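Local coordinates for peptide ABC transporter permease (Staphylococcus hominis, PDB 6EXS), which probably imports peptides as a POT-family transporter of the major facilitator superfamily, and binds a thioalcohol-conjugated peptide, a malodour precursor, at residues Met63-Ala68 against Leu247-Ile252; Gly86-Thr91 against Val194-Phe199; Ile266-Met271 against Ser283-Phe288; Ser337-Phe342 against Ile408-Leu413. One frame throughout, in Å; residues are numbered along the deposited sequence.

Contact 1 (Met63-Ala68 against Leu247-Ile252); sequences MSVYGA and LSFDLI. Unlike the reference sequence in segment 247-252: D250 (reference Asn). With OLC ((2R)-2,3-dihydroxypropyl (9Z)-octadec-9-enoate), chain N.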
# COMPACT_ATOMS: atom_id res chain seq x y z
N MET A 63 -4.89 6.70 -9.64
CA MET A 63 -3.97 6.56 -8.51
C MET A 63 -4.48 5.59 -7.42
O MET A 63 -3.73 4.70 -6.98
CB MET A 63 -3.64 7.94 -7.89
CG MET A 63 -2.75 8.80 -8.77
SD MET A 63 -1.07 8.15 -9.04
CE MET A 63 -0.28 8.65 -7.53
N SER A 64 -5.77 5.72 -7.04
CA SER A 64 -6.44 4.91 -6.03
C SER A 64 -6.73 3.50 -6.50
O SER A 64 -6.44 2.55 -5.78
CB SER A 64 -7.71 5.60 -5.55
OG SER A 64 -7.36 6.73 -4.77
N VAL A 65 -7.28 3.35 -7.72
CA VAL A 65 -7.61 2.06 -8.33
C VAL A 65 -6.32 1.24 -8.53
O VAL A 65 -6.29 0.04 -8.22
CB VAL A 65 -8.45 2.24 -9.63
CG1 VAL A 65 -8.61 0.93 -10.41
CG2 VAL A 65 -9.82 2.84 -9.30
N TYR A 66 -5.24 1.91 -8.96
CA TYR A 66 -3.91 1.34 -9.15
C TYR A 66 -3.39 0.79 -7.80
O TYR A 66 -2.97 -0.37 -7.74
CB TYR A 66 -2.99 2.43 -9.73
CG TYR A 66 -1.61 2.01 -10.18
CD1 TYR A 66 -1.26 0.67 -10.33
CD2 TYR A 66 -0.64 2.97 -10.47
CE1 TYR A 66 0.01 0.29 -10.74
CE2 TYR A 66 0.64 2.60 -10.89
CZ TYR A 66 0.96 1.26 -11.03
OH TYR A 66 2.20 0.93 -11.48
N GLY A 67 -3.48 1.60 -6.74
CA GLY A 67 -3.09 1.25 -5.37
C GLY A 67 -3.89 0.09 -4.82
O GLY A 67 -3.32 -0.83 -4.23
N ALA A 68 -5.23 0.09 -5.06
CA ALA A 68 -6.15 -0.97 -4.66
C ALA A 68 -5.80 -2.29 -5.36
O ALA A 68 -5.84 -3.34 -4.72
CB ALA A 68 -7.59 -0.58 -4.99
N LEU A 247 -15.23 2.21 -23.88
CA LEU A 247 -14.19 1.87 -22.90
C LEU A 247 -13.64 3.12 -22.20
O LEU A 247 -12.87 3.88 -22.79
CB LEU A 247 -13.08 0.99 -23.51
CG LEU A 247 -11.91 0.57 -22.59
CD1 LEU A 247 -12.34 -0.43 -21.54
CD2 LEU A 247 -10.77 -0.01 -23.40
N SER A 248 -14.06 3.30 -20.94
CA SER A 248 -13.67 4.40 -20.07
C SER A 248 -13.05 3.82 -18.80
O SER A 248 -13.19 2.62 -18.54
CB SER A 248 -14.89 5.23 -19.71
OG SER A 248 -15.89 4.46 -19.05
N PHE A 249 -12.41 4.69 -17.97
CA PHE A 249 -11.82 4.25 -16.70
C PHE A 249 -12.89 3.82 -15.68
O PHE A 249 -12.59 3.01 -14.81
CB PHE A 249 -10.84 5.28 -16.11
CG PHE A 249 -9.95 4.64 -15.07
CD1 PHE A 249 -8.96 3.74 -15.43
CD2 PHE A 249 -10.17 4.87 -13.71
CE1 PHE A 249 -8.19 3.10 -14.46
CE2 PHE A 249 -9.40 4.23 -12.75
CZ PHE A 249 -8.41 3.36 -13.13
N ASP A 250 -14.14 4.32 -15.83
CA ASP A 250 -15.30 3.96 -15.00
C ASP A 250 -15.54 2.45 -15.02
O ASP A 250 -15.96 1.91 -14.01
CB ASP A 250 -16.56 4.71 -15.43
CG ASP A 250 -16.57 6.21 -15.16
OD1 ASP A 250 -15.74 6.67 -14.35
OD2 ASP A 250 -17.44 6.91 -15.72
N LEU A 251 -15.24 1.77 -16.17
CA LEU A 251 -15.35 0.31 -16.28
C LEU A 251 -14.44 -0.33 -15.24
O LEU A 251 -14.87 -1.25 -14.54
CB LEU A 251 -14.98 -0.18 -17.70
CG LEU A 251 -15.13 -1.70 -17.94
CD1 LEU A 251 -16.42 -2.03 -18.68
CD2 LEU A 251 -13.93 -2.26 -18.69
N ILE A 252 -13.19 0.18 -15.12
CA ILE A 252 -12.19 -0.31 -14.17
C ILE A 252 -12.56 0.10 -12.74
O ILE A 252 -12.67 -0.77 -11.89
CB ILE A 252 -10.73 0.14 -14.54
CG1 ILE A 252 -10.45 0.09 -16.08
CG2 ILE A 252 -9.67 -0.64 -13.74
CD1 ILE A 252 -10.50 -1.31 -16.80
C24 OLC N . -8.09 7.55 -19.90
C5 OLC N . -7.33 -1.25 -20.01
C4 OLC N . -7.85 -0.02 -19.28
C3 OLC N . -8.31 1.09 -20.21
C2 OLC N . -8.83 2.32 -19.48
C21 OLC N . -9.76 5.76 -20.50
C1 OLC N . -9.24 3.43 -20.41
C22 OLC N . -8.65 6.67 -20.99
O19 OLC N . -9.59 3.27 -21.56
O25 OLC N . -8.95 8.64 -19.63
O23 OLC N . -7.61 5.91 -21.60
O20 OLC N . -9.19 4.63 -19.81

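Contact 2 (Gly86-Thr91 against Val194-Phe199); sequences GTRGAT and VWYLLF. With OLC ((2R)-2,3-dihydroxypropyl (9Z)-octadec-9-enoate), chain I; OLC ((2R)-2,3-dihydroxypropyl (9Z)-octadec-9-enoate), chain M; OLC ((2R)-2,3-dihydroxypropyl (9Z)-octadec-9-enoate), chain J.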
# COMPACT_ATOMS: atom_id res chain seq x y z
N GLY A 86 6.59 -21.57 -5.77
CA GLY A 86 7.35 -21.38 -4.55
C GLY A 86 7.46 -19.88 -4.39
O GLY A 86 7.13 -19.14 -5.32
N THR A 87 7.93 -19.41 -3.23
CA THR A 87 8.03 -17.97 -2.99
C THR A 87 9.20 -17.34 -3.75
O THR A 87 9.08 -16.20 -4.18
CB THR A 87 8.03 -17.65 -1.49
OG1 THR A 87 9.08 -18.38 -0.87
CG2 THR A 87 6.71 -18.02 -0.82
N ARG A 88 10.29 -18.10 -3.97
CA ARG A 88 11.49 -17.61 -4.68
C ARG A 88 11.21 -17.28 -6.13
O ARG A 88 11.50 -16.15 -6.56
CB ARG A 88 12.68 -18.58 -4.54
CG ARG A 88 13.18 -18.71 -3.12
CD ARG A 88 14.17 -17.65 -2.67
NE ARG A 88 15.52 -17.86 -3.22
CZ ARG A 88 16.40 -18.73 -2.74
NH1 ARG A 88 16.09 -19.50 -1.70
NH2 ARG A 88 17.60 -18.84 -3.30
N GLY A 89 10.63 -18.23 -6.85
CA GLY A 89 10.25 -18.08 -8.25
C GLY A 89 9.33 -16.90 -8.47
O GLY A 89 9.58 -16.08 -9.35
N ALA A 90 8.29 -16.78 -7.60
CA ALA A 90 7.29 -15.71 -7.58
C ALA A 90 7.90 -14.31 -7.31
O ALA A 90 7.48 -13.35 -7.96
CB ALA A 90 6.21 -16.03 -6.56
N THR A 91 8.89 -14.21 -6.38
CA THR A 91 9.61 -12.97 -6.04
C THR A 91 10.42 -12.51 -7.28
O THR A 91 10.46 -11.32 -7.57
CB THR A 91 10.55 -13.19 -4.81
OG1 THR A 91 9.80 -13.64 -3.69
CG2 THR A 91 11.36 -11.94 -4.42
N VAL A 194 19.71 -7.21 -9.85
CA VAL A 194 21.11 -7.62 -10.00
C VAL A 194 21.66 -8.21 -8.68
O VAL A 194 22.29 -9.27 -8.69
CB VAL A 194 21.97 -6.45 -10.57
CG1 VAL A 194 23.46 -6.68 -10.38
CG2 VAL A 194 21.65 -6.21 -12.05
N TRP A 195 21.37 -7.54 -7.55
CA TRP A 195 21.77 -7.92 -6.19
C TRP A 195 21.18 -9.27 -5.77
O TRP A 195 21.92 -10.10 -5.23
CB TRP A 195 21.36 -6.82 -5.21
CG TRP A 195 22.17 -6.82 -3.94
CD1 TRP A 195 21.80 -7.31 -2.72
CD2 TRP A 195 23.49 -6.27 -3.76
NE1 TRP A 195 22.80 -7.11 -1.80
CE2 TRP A 195 23.85 -6.48 -2.42
CE3 TRP A 195 24.40 -5.63 -4.62
CZ2 TRP A 195 25.08 -6.06 -1.90
CZ3 TRP A 195 25.62 -5.22 -4.11
CH2 TRP A 195 25.96 -5.44 -2.77
N TYR A 196 19.87 -9.51 -6.05
CA TYR A 196 19.20 -10.78 -5.77
C TYR A 196 19.89 -11.88 -6.59
O TYR A 196 20.32 -12.87 -6.01
CB TYR A 196 17.69 -10.72 -6.12
CG TYR A 196 16.96 -12.04 -5.91
CD1 TYR A 196 16.89 -12.99 -6.93
CD2 TYR A 196 16.35 -12.34 -4.70
CE1 TYR A 196 16.25 -14.21 -6.74
CE2 TYR A 196 15.67 -13.54 -4.51
CZ TYR A 196 15.63 -14.48 -5.53
OH TYR A 196 14.99 -15.68 -5.33
N LEU A 197 20.03 -11.68 -7.92
CA LEU A 197 20.69 -12.66 -8.80
C LEU A 197 22.12 -13.00 -8.31
O LEU A 197 22.49 -14.18 -8.29
CB LEU A 197 20.71 -12.17 -10.26
CG LEU A 197 19.35 -12.07 -10.99
CD1 LEU A 197 19.52 -11.40 -12.32
CD2 LEU A 197 18.72 -13.44 -11.21
N LEU A 198 22.88 -12.00 -7.89
CA LEU A 198 24.24 -12.21 -7.41
C LEU A 198 24.34 -12.94 -6.07
O LEU A 198 25.23 -13.79 -5.90
CB LEU A 198 24.98 -10.85 -7.27
CG LEU A 198 25.51 -10.19 -8.53
CD1 LEU A 198 25.93 -8.75 -8.23
CD2 LEU A 198 26.66 -10.99 -9.15
N PHE A 199 23.46 -12.60 -5.10
CA PHE A 199 23.60 -13.07 -3.73
C PHE A 199 22.53 -14.02 -3.18
O PHE A 199 22.78 -14.59 -2.12
CB PHE A 199 23.72 -11.85 -2.81
CG PHE A 199 24.91 -11.00 -3.18
CD1 PHE A 199 26.21 -11.46 -2.97
CD2 PHE A 199 24.74 -9.76 -3.78
CE1 PHE A 199 27.32 -10.70 -3.35
CE2 PHE A 199 25.85 -8.99 -4.15
CZ PHE A 199 27.13 -9.47 -3.95
C9 OLC I . 27.10 -1.29 -4.42
C8 OLC I . 28.17 -2.33 -4.31
C24 OLC I . 28.43 -14.28 -7.01
C7 OLC I . 28.79 -2.69 -5.66
C6 OLC I . 29.82 -3.82 -5.61
C5 OLC I . 29.24 -5.22 -5.77
C4 OLC I . 30.30 -6.31 -5.88
C3 OLC I . 29.78 -7.62 -6.46
C2 OLC I . 30.82 -8.73 -6.44
C21 OLC I . 29.79 -12.18 -7.37
C1 OLC I . 30.49 -9.88 -7.35
C22 OLC I . 28.90 -12.96 -6.43
O19 OLC I . 30.53 -9.82 -8.55
O25 OLC I . 27.39 -14.10 -7.96
O23 OLC I . 29.63 -13.20 -5.22
O20 OLC I . 30.14 -10.97 -6.65
C24 OLC M . 9.53 -21.42 -11.34
C5 OLC M . 11.78 -15.22 -17.08
C4 OLC M . 11.66 -14.99 -15.59
C3 OLC M . 11.60 -16.27 -14.78
C2 OLC M . 11.41 -16.02 -13.29
C21 OLC M . 9.77 -18.95 -11.76
C1 OLC M . 11.33 -17.26 -12.45
C22 OLC M . 10.01 -20.34 -12.30
O19 OLC M . 12.13 -17.56 -11.60
O25 OLC M . 10.34 -21.49 -10.17
O23 OLC M . 9.34 -20.48 -13.56
O20 OLC M . 10.24 -17.99 -12.73
C24 OLC J . 18.20 -17.34 -10.22
C6 OLC J . 23.50 -10.97 -13.24
C5 OLC J . 24.36 -12.18 -12.97
C4 OLC J . 23.62 -13.35 -12.34
C3 OLC J . 24.50 -14.55 -12.02
C2 OLC J . 23.90 -15.50 -10.99
C21 OLC J . 20.59 -17.15 -11.00
C1 OLC J . 22.79 -16.37 -11.50
C22 OLC J . 19.59 -16.85 -9.90
O19 OLC J . 22.83 -17.03 -12.50
O25 OLC J . 18.14 -18.77 -10.22
O23 OLC J . 20.05 -17.42 -8.68
O20 OLC J . 21.74 -16.35 -10.67

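Contact 3 (Ile266-Met271 against Ser283-Phe288); sequences IYFTTM and SRVKAF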
# COMPACT_ATOMS: atom_id res chain seq x y z
N ILE A 266 -16.80 -11.76 1.48
CA ILE A 266 -16.44 -13.15 1.16
C ILE A 266 -15.51 -13.74 2.23
O ILE A 266 -15.73 -14.88 2.66
CB ILE A 266 -15.86 -13.26 -0.29
CG1 ILE A 266 -16.96 -13.00 -1.35
CG2 ILE A 266 -15.18 -14.63 -0.54
CD1 ILE A 266 -16.44 -12.65 -2.77
N TYR A 267 -14.52 -12.96 2.69
CA TYR A 267 -13.55 -13.40 3.69
C TYR A 267 -14.17 -13.57 5.07
O TYR A 267 -13.99 -14.64 5.66
CB TYR A 267 -12.31 -12.48 3.73
CG TYR A 267 -11.30 -12.85 2.66
CD1 TYR A 267 -10.35 -13.85 2.89
CD2 TYR A 267 -11.33 -12.25 1.41
CE1 TYR A 267 -9.45 -14.23 1.89
CE2 TYR A 267 -10.45 -12.63 0.40
CZ TYR A 267 -9.50 -13.61 0.65
OH TYR A 267 -8.62 -13.98 -0.32
N PHE A 268 -14.90 -12.56 5.58
CA PHE A 268 -15.54 -12.67 6.89
C PHE A 268 -16.61 -13.76 6.92
O PHE A 268 -16.68 -14.50 7.91
CB PHE A 268 -16.06 -11.31 7.40
CG PHE A 268 -15.01 -10.39 7.99
CD1 PHE A 268 -14.45 -10.64 9.24
CD2 PHE A 268 -14.60 -9.25 7.31
CE1 PHE A 268 -13.48 -9.79 9.78
CE2 PHE A 268 -13.63 -8.40 7.85
CZ PHE A 268 -13.08 -8.68 9.08
N THR A 269 -17.39 -13.91 5.83
CA THR A 269 -18.44 -14.92 5.67
C THR A 269 -17.85 -16.34 5.72
O THR A 269 -18.34 -17.15 6.50
CB THR A 269 -19.31 -14.65 4.43
OG1 THR A 269 -19.86 -13.34 4.52
CG2 THR A 269 -20.43 -15.66 4.26
N THR A 270 -16.79 -16.62 4.91
CA THR A 270 -16.09 -17.92 4.86
C THR A 270 -15.56 -18.35 6.24
O THR A 270 -15.67 -19.52 6.60
CB THR A 270 -14.96 -17.88 3.81
OG1 THR A 270 -15.52 -17.59 2.53
CG2 THR A 270 -14.18 -19.18 3.73
N MET A 271 -15.00 -17.40 7.01
CA MET A 271 -14.45 -17.65 8.34
C MET A 271 -15.53 -17.89 9.39
O MET A 271 -15.38 -18.82 10.20
CB MET A 271 -13.48 -16.54 8.75
CG MET A 271 -12.16 -16.64 8.05
SD MET A 271 -10.88 -15.59 8.77
CE MET A 271 -11.21 -14.06 7.92
N SER A 283 -15.54 -15.94 17.63
CA SER A 283 -15.76 -14.73 18.42
C SER A 283 -14.70 -13.65 18.18
O SER A 283 -15.02 -12.47 18.22
CB SER A 283 -15.88 -15.06 19.90
OG SER A 283 -17.24 -15.30 20.24
N ARG A 284 -13.44 -14.06 17.89
CA ARG A 284 -12.34 -13.16 17.59
C ARG A 284 -12.47 -12.59 16.16
O ARG A 284 -12.02 -11.47 15.91
CB ARG A 284 -10.99 -13.85 17.76
CG ARG A 284 -10.62 -14.17 19.21
CD ARG A 284 -9.24 -14.79 19.33
NE ARG A 284 -9.09 -16.01 18.52
CZ ARG A 284 -7.97 -16.71 18.42
NH1 ARG A 284 -6.88 -16.34 19.07
NH2 ARG A 284 -7.93 -17.80 17.66
N VAL A 285 -13.10 -13.36 15.24
CA VAL A 285 -13.37 -12.97 13.84
C VAL A 285 -14.39 -11.81 13.83
O VAL A 285 -14.13 -10.79 13.19
CB VAL A 285 -13.82 -14.17 12.96
CG1 VAL A 285 -14.26 -13.71 11.57
CG2 VAL A 285 -12.71 -15.21 12.85
N LYS A 286 -15.52 -11.96 14.56
CA LYS A 286 -16.53 -10.91 14.65
C LYS A 286 -15.99 -9.68 15.39
O LYS A 286 -16.40 -8.55 15.09
CB LYS A 286 -17.88 -11.41 15.22
CG LYS A 286 -17.82 -12.08 16.59
CD LYS A 286 -19.21 -12.34 17.12
CE LYS A 286 -19.21 -13.00 18.48
NZ LYS A 286 -19.18 -14.48 18.38
N ALA A 287 -15.03 -9.89 16.31
CA ALA A 287 -14.35 -8.83 17.06
C ALA A 287 -13.45 -7.99 16.13
O ALA A 287 -13.16 -6.84 16.46
CB ALA A 287 -13.51 -9.42 18.18
N PHE A 288 -13.02 -8.57 14.98
CA PHE A 288 -12.17 -7.90 13.99
C PHE A 288 -12.97 -6.98 13.05
O PHE A 288 -12.40 -6.00 12.56
CB PHE A 288 -11.29 -8.89 13.20
CG PHE A 288 -10.14 -8.21 12.48
CD1 PHE A 288 -8.95 -7.93 13.13
CD2 PHE A 288 -10.28 -7.81 11.15
CE1 PHE A 288 -7.91 -7.27 12.47
CE2 PHE A 288 -9.24 -7.14 10.49
CZ PHE A 288 -8.06 -6.88 11.15

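Contact 4 (Ser337-Phe342 against Ile408-Leu413); sequences SINPLF and IGELCL. With C3H (2-[[(2~{R})-2-azanyl-3-[(3~{S})-3-methyl-1-oxidanyl-hexan-3-yl]sulfanyl-propanoyl]amino]ethanoic acid), chain O.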
# COMPACT_ATOMS: atom_id res chain seq x y z
N SER A 337 7.19 12.25 0.92
CA SER A 337 8.32 11.98 1.81
C SER A 337 7.98 12.26 3.28
O SER A 337 8.71 11.79 4.16
CB SER A 337 9.54 12.81 1.39
OG SER A 337 10.10 12.36 0.16
N ILE A 338 6.88 13.02 3.56
CA ILE A 338 6.48 13.41 4.92
C ILE A 338 6.19 12.18 5.81
O ILE A 338 6.82 12.03 6.86
CB ILE A 338 5.34 14.47 4.96
CG1 ILE A 338 5.73 15.76 4.19
CG2 ILE A 338 4.96 14.80 6.43
CD1 ILE A 338 4.62 16.72 3.91
N ASN A 339 5.22 11.35 5.41
CA ASN A 339 4.79 10.14 6.11
C ASN A 339 5.96 9.14 6.36
O ASN A 339 6.15 8.77 7.51
CB ASN A 339 3.61 9.52 5.38
CG ASN A 339 3.02 8.29 5.99
OD1 ASN A 339 3.56 7.21 5.83
ND2 ASN A 339 1.84 8.43 6.58
N PRO A 340 6.79 8.74 5.34
CA PRO A 340 7.92 7.84 5.63
C PRO A 340 8.98 8.43 6.57
O PRO A 340 9.57 7.68 7.34
CB PRO A 340 8.50 7.51 4.25
CG PRO A 340 7.50 8.00 3.26
CD PRO A 340 6.73 9.08 3.90
N LEU A 341 9.22 9.77 6.52
CA LEU A 341 10.18 10.43 7.42
C LEU A 341 9.72 10.31 8.88
O LEU A 341 10.52 9.94 9.75
CB LEU A 341 10.41 11.90 7.05
CG LEU A 341 11.32 12.72 8.00
CD1 LEU A 341 12.76 12.25 7.92
CD2 LEU A 341 11.22 14.20 7.71
N PHE A 342 8.44 10.62 9.16
CA PHE A 342 7.87 10.55 10.51
C PHE A 342 7.79 9.12 11.04
O PHE A 342 7.97 8.92 12.24
CB PHE A 342 6.52 11.27 10.59
CG PHE A 342 6.69 12.75 10.80
CD1 PHE A 342 7.12 13.58 9.77
CD2 PHE A 342 6.45 13.33 12.05
CE1 PHE A 342 7.32 14.95 9.97
CE2 PHE A 342 6.64 14.70 12.25
CZ PHE A 342 7.08 15.50 11.22
N ILE A 408 0.91 10.54 12.57
CA ILE A 408 0.88 10.31 14.02
C ILE A 408 -0.20 9.25 14.34
O ILE A 408 0.01 8.39 15.20
CB ILE A 408 0.75 11.61 14.87
CG1 ILE A 408 2.03 12.46 14.78
CG2 ILE A 408 0.41 11.30 16.34
CD1 ILE A 408 1.85 13.91 15.17
N GLY A 409 -1.30 9.29 13.58
CA GLY A 409 -2.39 8.33 13.65
C GLY A 409 -1.98 6.96 13.13
O GLY A 409 -2.38 5.94 13.70
N GLU A 410 -1.12 6.92 12.08
CA GLU A 410 -0.60 5.68 11.50
C GLU A 410 0.30 4.92 12.49
O GLU A 410 0.28 3.68 12.51
CB GLU A 410 0.17 5.95 10.20
CG GLU A 410 0.28 4.74 9.31
CD GLU A 410 0.96 4.96 7.98
OE1 GLU A 410 0.62 5.93 7.28
OE2 GLU A 410 1.79 4.10 7.60
N LEU A 411 1.05 5.66 13.32
CA LEU A 411 1.95 5.12 14.35
C LEU A 411 1.17 4.37 15.43
O LEU A 411 1.72 3.47 16.06
CB LEU A 411 2.82 6.23 14.97
CG LEU A 411 3.75 7.03 14.02
CD1 LEU A 411 4.21 8.32 14.65
CD2 LEU A 411 4.96 6.20 13.57
N CYS A 412 -0.13 4.72 15.62
CA CYS A 412 -1.06 4.11 16.58
C CYS A 412 -1.68 2.85 16.01
O CYS A 412 -1.89 1.88 16.74
CB CYS A 412 -2.15 5.09 16.99
SG CYS A 412 -1.54 6.66 17.65
N LEU A 413 -2.04 2.90 14.72
CA LEU A 413 -2.79 1.90 13.97
C LEU A 413 -1.96 0.77 13.34
O LEU A 413 -2.35 -0.39 13.48
CB LEU A 413 -3.60 2.64 12.88
CG LEU A 413 -4.76 1.91 12.26
CD1 LEU A 413 -6.05 2.68 12.46
CD2 LEU A 413 -4.51 1.68 10.79
O2 C3H O . 5.06 2.49 2.36
C11 C3H O . 5.22 3.19 3.30
O3 C3H O . 5.09 2.78 4.52
C10 C3H O . 5.52 4.66 3.25
N1 C3H O . 5.00 5.30 2.07
C9 C3H O . 3.76 5.76 2.02
O1 C3H O . 2.79 5.10 2.36
C8 C3H O . 3.54 7.16 1.56
N C3H O . 4.74 7.63 0.88
C7 C3H O . 2.38 7.24 0.56
S C3H O . 0.79 7.85 1.18
C3 C3H O . 0.88 9.66 1.65
C4 C3H O . 1.11 10.41 0.36
C5 C3H O . 1.99 9.80 2.70
C6 C3H O . 2.41 11.20 3.08
O C3H O . 3.74 11.45 2.79
C2 C3H O . -0.42 10.13 2.30
C1 C3H O . -0.30 10.60 3.73
C C3H O . -1.63 11.06 4.27
O HOH W 1 2.94 4.73 5.20

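Contact 1 (Met63-Ala68 against Leu247-Ile252)
The F249 ring lies between three groups: V65 of the opposing helix reaches its outer rim obliquely, I252 covers one face, and a monoolein acyl chain sits at its edge. On the covered face, I252 CB stands 3.9 Å above the ring plane, offset toward the rim. Near the plane of the ring, the edge position is taken by lipid atom C2. V65 grips the far end of the ring with its whole isopropyl group: V65 CG1 is 3.7 Å from F249 CZ, and V65 CG2 is 3.7 Å from F249 CE2. F249 has CG anti to its backbone N (chi1 -162°), which points the ring's CE2-CZ rim at V65, coming from the opposite direction. I252 CG2 packs at about a right angle against V65, 3.8 Å from V65 CG1, while I252 CD1 turns back to the lipid, 3.9 Å from lipid C4. The interface is thus wholly apolar and small, burying 128 Å² in all. S253 and V256 of the same helix also touch V65, and F115 of helix 110-137 adds to F249. Helix 249-273 follows 217-243, and the pair matches the two extra helices that bacterial POT transporters insert between the six-helix bundles; here the first turn of 249-273 docks on helix 56-72 of the N-terminal bundle.

Contact 2 (Gly86-Thr91 against Val194-Phe199)
R88 runs along the hydroxyl end of Y196, and its atoms from CB to NE pass within about 4 Å of that oxygen. R88 CB is 3.8 Å from Y196 OH and CG, at 4.2 Å, is slightly farther; a bend at chi2 brings CD to 3.4 Å from OH, and a second at chi3 sets NE. At NE the approach becomes a hydrogen bond, 3.1 Å to Y196 OH with an N-H...O angle of 140°. The oxygen lies in the guanidinium plane, at its edge, whereas the Y196 ring is turned 77° from that plane, so neither group stacks on the other. Beyond NE, NH1 bonds the carbonyls of V207 and G205, and NH2 bonds OD1 of N200, whose ND2 in turn holds the carbonyl of Y196. The sequence GTRGAT matches the end of motif A, the signature of the loop between the second and third transmembrane helices of major facilitator transporters, and R88 ties it to the end of helix 178-204. Y196 meets R88 because its chi1 is trans (177°), directing the ring toward helix 74-106. Just before R88, T87 O accepts T91 N at 3.0 Å and T91 OG1 at 2.7 Å, both from one turn on and from opposite faces of its plane. On the lipid side of the other helix, F199 CE2 lies over the centre of the W195 ring, and a monoolein hydroxyl, O25, donates to L198 O at 3.0 Å.

Contact 3 (Ile266-Met271 against Ser283-Phe288)
V285 O takes a hydrogen bond from F288 N at 3.1 Å, and F268 CE1 of the facing helix packs obliquely on it at 3.6 Å. These residues join the two arms of a helical hairpin, the end of helix 249-273 and the start of helix 279-302, which leads into the C-terminal bundle of the major facilitator fold. The short axes run antiparallel at 161° and approach to 10.4 Å, with F268 and V285 facing each other in register. Their side chains slide past one another in opposite directions, and F268 CD1 comes to 3.9 Å from V285 CG1. The same methyl also touches M271 CB at 4.1 Å, so V285 CG1 packs against two residues about one turn apart. A chi1 of -79° turns the F268 ring to the side opposite its own carbonyl carbon, a setting that carries it out to the neighbouring helix. M433 and V436 of helix 430-451 pack on F288 from the bundle side. F288 crosses F268 at about a right angle, and the rings meet edge to edge, each contact atom near the plane of the other ring: F268 CZ lies 3.6 Å from F288 CD2.

Contact 4 (Ser337-Phe342 against Ile408-Leu413)
This is a buried polar bridge between two helices of the C-terminal bundle, N339 at the start of helix 338-357 and E410 on helix 396-418, placed directly behind the bound conjugated peptide. The direct link is N339 ND2 to E410 OE1, 2.9 Å long and nearly straight at 169°. The acceptor lies close to the amide plane, but the donor reaches OE1 from above the carboxylate plane, 44° out of it. The two side chains cross at about a right angle. A chi1 near 180° (-178°) carries the N339 amide toward E410, whose chain extends fully beyond CG to meet it. A water spans the remaining ends, 2.6 Å from N339 OD1 and 2.7 Å from E410 OE2. The direct bond, with the water probably adding a second link, would help hold the rotation of the amide. N339 also faces the ligand: its backbone N donates to the ligand hydroxyl O at 3.0 Å, and I338 and P340 line the same pocket. E410 probably acts as a second-shell residue, helping to position N339. Elsewhere the segments meet loosely, L411 CD2 lying 4.3 Å from the carbonyl F342 O. Q302 of helix 279-302 touches both N339 and E410, and F298 and W299 add to E410 from that helix; A162 and L163 of helix 147-174, in the N-terminal bundle, close in on P340 and L341.

How the contacts relate
Contact 4 is the one that reaches the ligand pocket, through I338, N339 and P340. Of the others, contact 3 comes nearest to contact 4, about 9 Å between nearest atoms, although their centres are 28 Å apart. Contacts 1 and 3 share helix 249-273, one at its first turn and one near its end, again with 28 Å between centres. Contact 1 joins that helix to the N-terminal bundle and contact 3 to the helix entering the C-terminal one; contacts 1 and 4 lie on opposite sides of the chain's centre. Contact 2 is nested within the loop closed by contact 1, with centres 30 Å apart, and lies about 21 Å from contact 4 between nearest atoms.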